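Secreted effector protein SifA (Salmonella typhimurium, PDB 3CXB) acts inside the host cell as a virulence effector that binds host PLEKHM2 (SKIP) and is required for the endosomal tubulation that forms Salmonella-induced filaments. Local coordinates at residues His51-Ala56 / Phe119-Met124; Pro60-Leu65 / Asp133-Leu138. One frame throughout, in Å; residues are numbered along the deposited sequence.

Contact 1 (51-56 with 119-124) is buried and wholly apolar, whereas contact 2 (60-65 with 133-138) lies at the surface and rests on an ion pair. Contact 1 joins helix 42-54 to strand 118-123, while contact 2 joins the start of helix 62-75 to the loop after strand 126-132, so the two share no element. With centres about 16 Å apart, they nevertheless touch directly. The salt bridge between Glu52 OE1 and Arg64 NE, 2.6 Å long, joins the two helical segments, while the ring of Phe119 in the strand packs on Arg62, its CD2 lying 3.5 Å from Arg62 CB.

Contact 1 (His51-Ala56 / Phe119-Met124); sequences HEMLFA and FSCEVM
Leu54, in the last turn of helix 42-54, reaches across to Cys121 and Val123 of strand 118-123. Its CA-CB bond is directed at the strand, and the side chain is best followed outward. Leu54 CB is still 4.9 Å from Val123 CG2, its nearest atom in 119-124, but lies over one face of the neighbouring Phe55 ring, near its rim. CG makes no close contact itself and branches into the two methyls that do: CD1 meets Val123 CG2 at 3.5 Å, and CD2 turns to Cys121 SG at 3.4 Å while staying 4.0 Å from the same Val123 methyl. The rotation about CA-CB sets CG opposite the carbonyl carbon (chi1 -54°), which points CG at the strand; chi2 then spreads the methyls over Val123 and Cys121. Leu54 and Val123 therefore approach tip to tip.

The strand belongs to an antiparallel five-stranded sheet, between strands 108-114 and 126-132, and the helix packs on one of its faces. Alternation along the strand supports this: Cys121 and Val123 point at the helix, while Glu122 between them points away. The backbones stay well separated, with Leu54 CA and Cys121 CA 8.4 Å apart, so side chains fill the interface.

Met53 arrives differently. Its CA-CB bond does not aim at the strand, but the chain runs extended through chi1 and chi2 and bends at the thioether, bringing CE to within 3.3 Å of Cys121 SG. That sulfur, opposite its own backbone N (chi1 -176°), thus receives a methyl from each of two successive helix residues. Leu110 of strand 108-114 and Ile68 of helix 62-75 also pack on Met53, and Phe129 of strand 126-132 touches both Leu54 and Cys121. Val123 also touches Leu30 of helix 25-34.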
loop_
_atom_site.group_PDB
_atom_site.type_symbol
_atom_site.label_atom_id
_atom_site.label_comp_id
_atom_site.label_asym_id
_atom_site.label_seq_id
_atom_site.Cartn_x
_atom_site.Cartn_y
_atom_site.Cartn_z
ATOM N N HIS A 51 0.944 7.341 19.152
ATOM C CA HIS A 51 0.807 6.259 20.106
ATOM C C HIS A 51 0.829 4.919 19.413
ATOM O O HIS A 51 1.587 4.026 19.809
ATOM C CB HIS A 51 -0.471 6.375 20.917
ATOM C CG HIS A 51 -0.702 5.206 21.812
ATOM N ND1 HIS A 51 -1.341 4.060 21.390
ATOM C CD2 HIS A 51 -0.356 4.989 23.105
ATOM C CE1 HIS A 51 -1.385 3.190 22.384
ATOM N NE2 HIS A 51 -0.794 3.727 23.436
ATOM N N GLU A 52 0.007 4.765 18.379
ATOM C CA GLU A 52 -0.014 3.495 17.659
ATOM C C GLU A 52 1.366 3.183 17.073
ATOM O O GLU A 52 1.809 2.031 17.028
ATOM C CB GLU A 52 -1.026 3.534 16.511
ATOM C CG GLU A 52 -0.960 2.290 15.614
ATOM C CD GLU A 52 -1.860 2.387 14.402
ATOM O OE1 GLU A 52 -1.830 1.488 13.540
ATOM O OE2 GLU A 52 -2.611 3.370 14.305
ATOM N N MET A 53 2.047 4.235 16.648
ATOM C CA MET A 53 3.331 4.083 15.997
ATOM C C MET A 53 4.503 3.722 16.850
ATOM O O MET A 53 5.329 2.912 16.450
ATOM C CB MET A 53 3.687 5.351 15.228
ATOM C CG MET A 53 5.055 5.292 14.573
ATOM S SD MET A 53 5.451 6.839 13.773
ATOM C CE MET A 53 7.064 7.139 14.374
ATOM N N LEU A 54 4.590 4.306 18.029
ATOM C CA LEU A 54 5.750 4.035 18.848
ATOM C C LEU A 54 5.478 3.634 20.262
ATOM O O LEU A 54 6.381 3.148 20.926
ATOM C CB LEU A 54 6.659 5.258 18.880
ATOM C CG LEU A 54 7.097 5.840 17.542
ATOM C CD1 LEU A 54 7.300 7.334 17.703
ATOM C CD2 LEU A 54 8.368 5.148 17.073
ATOM N N PHE A 55 4.259 3.822 20.745
ATOM C CA PHE A 55 4.020 3.481 22.141
ATOM C C PHE A 55 2.852 2.566 22.412
ATOM O O PHE A 55 2.169 2.730 23.416
ATOM C CB PHE A 55 3.870 4.764 22.971
ATOM C CG PHE A 55 4.834 5.860 22.579
ATOM C CD1 PHE A 55 4.475 6.812 21.620
ATOM C CD2 PHE A 55 6.105 5.932 23.140
ATOM C CE1 PHE A 55 5.371 7.820 21.224
ATOM C CE2 PHE A 55 7.006 6.931 22.753
ATOM C CZ PHE A 55 6.636 7.878 21.792
ATOM N N ALA A 56 2.620 1.601 21.527
ATOM C CA ALA A 56 1.528 0.647 21.715
ATOM C C ALA A 56 2.093 -0.683 22.171
ATOM O O ALA A 56 3.289 -0.795 22.426
ATOM C CB ALA A 56 0.754 0.459 20.433
ATOM N N PHE A 119 13.253 -2.330 9.091
ATOM C CA PHE A 119 12.872 -0.939 9.100
ATOM C C PHE A 119 12.993 -0.480 10.540
ATOM O O PHE A 119 12.725 -1.250 11.470
ATOM C CB PHE A 119 11.457 -0.776 8.563
ATOM C CG PHE A 119 10.440 -1.630 9.237
ATOM C CD1 PHE A 119 9.773 -1.173 10.365
ATOM C CD2 PHE A 119 10.090 -2.861 8.703
ATOM C CE1 PHE A 119 8.747 -1.927 10.965
ATOM C CE2 PHE A 119 9.072 -3.622 9.293
ATOM C CZ PHE A 119 8.396 -3.140 10.437
ATOM N N SER A 120 13.432 0.755 10.733
ATOM C CA SER A 120 13.615 1.280 12.073
ATOM C C SER A 120 12.996 2.647 12.234
ATOM O O SER A 120 12.561 3.265 11.265
ATOM C CB SER A 120 15.101 1.371 12.385
ATOM O OG SER A 120 15.792 1.990 11.310
ATOM N N CYS A 121 12.974 3.125 13.468
ATOM C CA CYS A 121 12.426 4.432 13.744
ATOM C C CYS A 121 13.157 5.060 14.910
ATOM O O CYS A 121 13.376 4.400 15.931
ATOM C CB CYS A 121 10.939 4.331 14.077
ATOM S SG CYS A 121 10.166 5.959 14.306
ATOM N N GLU A 122 13.535 6.328 14.757
ATOM C CA GLU A 122 14.218 7.082 15.811
ATOM C C GLU A 122 13.345 8.254 16.276
ATOM O O GLU A 122 12.610 8.850 15.488
ATOM C CB GLU A 122 15.570 7.590 15.320
ATOM C CG GLU A 122 16.573 6.486 15.066
ATOM C CD GLU A 122 17.851 6.997 14.447
ATOM O OE1 GLU A 122 18.562 7.808 15.090
ATOM O OE2 GLU A 122 18.142 6.584 13.304
ATOM N N VAL A 123 13.410 8.568 17.561
ATOM C CA VAL A 123 12.618 9.649 18.118
ATOM C C VAL A 123 13.550 10.582 18.842
ATOM O O VAL A 123 14.050 10.248 19.918
ATOM C CB VAL A 123 11.590 9.142 19.134
ATOM C CG1 VAL A 123 10.869 10.326 19.751
ATOM C CG2 VAL A 123 10.596 8.205 18.461
ATOM N N MET A 124 13.770 11.754 18.249
ATOM C CA MET A 124 14.664 12.766 18.810
ATOM C C MET A 124 16.093 12.260 18.769
ATOM O O MET A 124 16.949 12.731 19.511
ATOM C CB MET A 124 14.277 13.100 20.259
ATOM C CG MET A 124 12.844 13.636 20.450
ATOM S SD MET A 124 12.409 14.980 19.313
ATOM C CE MET A 124 13.749 16.145 19.695
#

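Contact 2 (Pro60-Leu65 / Asp133-Leu138); sequences PTRERL and DRPDIL
A side-on, two-toothed salt bridge ties the first turn of helix 62-75 to the loop between strands 126-132 and 145-153, with Arg62 and Asp133 as its partners. Arg62 NE donates to Asp133 OD2 at 2.7 Å, and NH2 donates to OD1 at 2.8 Å. The second bond is the straighter, 167° against 151° at the hydrogen; it uses the syn lone pair of OD1 and lies in the guanidinium plane. At OD2 the approach is also syn but tilted out of both planes. The two flat groups are nearly coplanar, 15° apart, although the side chains as a whole cross at about a right angle. A bend at chi3 turns the guanidinium edge to the carboxylate.

The loop leads toward strand 145-153 of the three-stranded sheet; within it Asp136 OD2 accepts from Leu138 N at 3.0 Å in an Asx turn and also bonds Ala146 N of that strand. On the helix side, a water 3.2 Å from Arg62 N donates a hydrogen bond to Asp133 OD2, 2.7 Å away, linking the helix start to the carboxylate. OD2 therefore accepts from both NE and water. Arg62 NH1 bonds Asn115 O, a further restraint on guanidinium rotation, while Phe119 of strand 118-123 also touches Asp133. Pro135 CG sits obliquely beside Arg62 NH2 at 4.5 Å.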
loop_
_atom_site.group_PDB
_atom_site.type_symbol
_atom_site.label_atom_id
_atom_site.label_comp_id
_atom_site.label_asym_id
_atom_site.label_seq_id
_atom_site.Cartn_x
_atom_site.Cartn_y
_atom_site.Cartn_z
ATOM N N PRO A 60 4.274 -1.251 14.607
ATOM C CA PRO A 60 3.448 -1.368 13.409
ATOM C C PRO A 60 4.185 -2.081 12.286
ATOM O O PRO A 60 5.410 -2.218 12.309
ATOM C CB PRO A 60 3.194 0.077 13.040
ATOM C CG PRO A 60 4.568 0.707 13.361
ATOM C CD PRO A 60 4.873 0.091 14.721
ATOM N N THR A 61 3.417 -2.516 11.300
ATOM C CA THR A 61 3.958 -3.177 10.130
ATOM C C THR A 61 4.676 -2.079 9.376
ATOM O O THR A 61 4.429 -0.895 9.634
ATOM C CB THR A 61 2.818 -3.710 9.267
ATOM O OG1 THR A 61 2.075 -4.661 10.040
ATOM C CG2 THR A 61 3.358 -4.393 8.000
ATOM N N ARG A 62 5.572 -2.416 8.461
ATOM C CA ARG A 62 6.213 -1.324 7.749
ATOM C C ARG A 62 5.156 -0.588 6.915
ATOM O O ARG A 62 5.132 0.648 6.874
ATOM C CB ARG A 62 7.361 -1.812 6.855
ATOM C CG ARG A 62 6.975 -2.608 5.639
ATOM C CD ARG A 62 8.135 -2.624 4.648
ATOM N NE ARG A 62 9.253 -3.449 5.096
ATOM C CZ ARG A 62 10.512 -3.303 4.689
ATOM N NH1 ARG A 62 10.832 -2.347 3.823
ATOM N NH2 ARG A 62 11.451 -4.126 5.145
ATOM N N GLU A 63 4.258 -1.329 6.273
ATOM C CA GLU A 63 3.257 -0.662 5.472
ATOM C C GLU A 63 2.477 0.295 6.357
ATOM O O GLU A 63 2.324 1.469 6.021
ATOM C CB GLU A 63 2.333 -1.674 4.811
ATOM C CG GLU A 63 1.241 -1.077 3.916
ATOM C CD GLU A 63 1.765 -0.355 2.663
ATOM O OE1 GLU A 63 1.120 -0.477 1.593
ATOM O OE2 GLU A 63 2.803 0.350 2.743
ATOM N N ARG A 64 2.018 -0.185 7.508
ATOM C CA ARG A 64 1.250 0.667 8.426
ATOM C C ARG A 64 2.130 1.823 8.926
ATOM O O ARG A 64 1.638 2.915 9.249
ATOM C CB ARG A 64 0.728 -0.170 9.592
ATOM C CG ARG A 64 -0.054 0.598 10.643
ATOM C CD ARG A 64 -1.246 1.307 10.040
ATOM N NE ARG A 64 -1.938 2.138 11.027
ATOM C CZ ARG A 64 -2.657 3.211 10.713
ATOM N NH1 ARG A 64 -3.259 3.915 11.665
ATOM N NH2 ARG A 64 -2.763 3.583 9.440
ATOM N N LEU A 65 3.436 1.571 8.993
ATOM C CA LEU A 65 4.387 2.600 9.400
ATOM C C LEU A 65 4.301 3.757 8.414
ATOM O O LEU A 65 4.099 4.897 8.820
ATOM C CB LEU A 65 5.826 2.082 9.366
ATOM C CG LEU A 65 6.771 2.611 10.453
ATOM C CD1 LEU A 65 8.166 2.192 10.131
ATOM C CD2 LEU A 65 6.696 4.087 10.586
ATOM N N ASP A 133 10.847 -7.771 8.886
ATOM C CA ASP A 133 9.687 -8.415 8.297
ATOM C C ASP A 133 10.154 -9.281 7.144
ATOM O O ASP A 133 11.347 -9.393 6.887
ATOM C CB ASP A 133 8.642 -7.376 7.871
ATOM C CG ASP A 133 9.171 -6.366 6.878
ATOM O OD1 ASP A 133 10.401 -6.176 6.814
ATOM O OD2 ASP A 133 8.339 -5.748 6.168
ATOM N N ARG A 134 9.238 -9.923 6.448
ATOM C CA ARG A 134 9.685 -10.787 5.379
ATOM C C ARG A 134 9.155 -10.391 4.028
ATOM O O ARG A 134 8.240 -11.009 3.501
ATOM C CB ARG A 134 9.336 -12.242 5.717
ATOM C CG ARG A 134 10.196 -12.766 6.879
ATOM C CD ARG A 134 9.770 -14.126 7.399
ATOM N NE ARG A 134 10.490 -14.459 8.629
ATOM C CZ ARG A 134 10.301 -15.567 9.340
ATOM N NH1 ARG A 134 11.008 -15.776 10.445
ATOM N NH2 ARG A 134 9.408 -16.468 8.950
ATOM N N PRO A 135 9.733 -9.337 3.448
ATOM C CA PRO A 135 9.320 -8.845 2.135
ATOM C C PRO A 135 9.668 -9.852 1.038
ATOM O O PRO A 135 10.842 -10.086 0.728
ATOM C CB PRO A 135 10.099 -7.545 2.005
ATOM C CG PRO A 135 11.381 -7.867 2.734
ATOM C CD PRO A 135 10.859 -8.546 3.978
ATOM N N ASP A 136 8.639 -10.477 0.486
ATOM C CA ASP A 136 8.799 -11.437 -0.589
ATOM C C ASP A 136 7.417 -11.548 -1.167
ATOM O O ASP A 136 6.546 -12.203 -0.598
ATOM C CB ASP A 136 9.255 -12.809 -0.100
ATOM C CG ASP A 136 9.390 -13.818 -1.252
ATOM O OD1 ASP A 136 9.594 -15.028 -1.004
ATOM O OD2 ASP A 136 9.294 -13.397 -2.425
ATOM N N ILE A 137 7.216 -10.888 -2.300
ATOM C CA ILE A 137 5.918 -10.882 -2.935
ATOM C C ILE A 137 5.581 -12.216 -3.575
ATOM O O ILE A 137 4.449 -12.436 -3.992
ATOM C CB ILE A 137 5.833 -9.744 -3.979
ATOM C CG1 ILE A 137 6.723 -10.063 -5.186
ATOM C CG2 ILE A 137 6.254 -8.417 -3.326
ATOM C CD1 ILE A 137 6.554 -9.079 -6.336
ATOM N N LEU A 138 6.566 -13.109 -3.629
ATOM C CA LEU A 138 6.389 -14.439 -4.222
ATOM C C LEU A 138 6.446 -15.448 -3.103
ATOM O O LEU A 138 7.279 -16.362 -3.101
ATOM C CB LEU A 138 7.511 -14.727 -5.216
ATOM C CG LEU A 138 7.626 -13.753 -6.390
ATOM C CD1 LEU A 138 8.916 -14.047 -7.111
ATOM C CD2 LEU A 138 6.436 -13.889 -7.332
HETATM O O HOH W 1 6.278 -5.512 7.897
#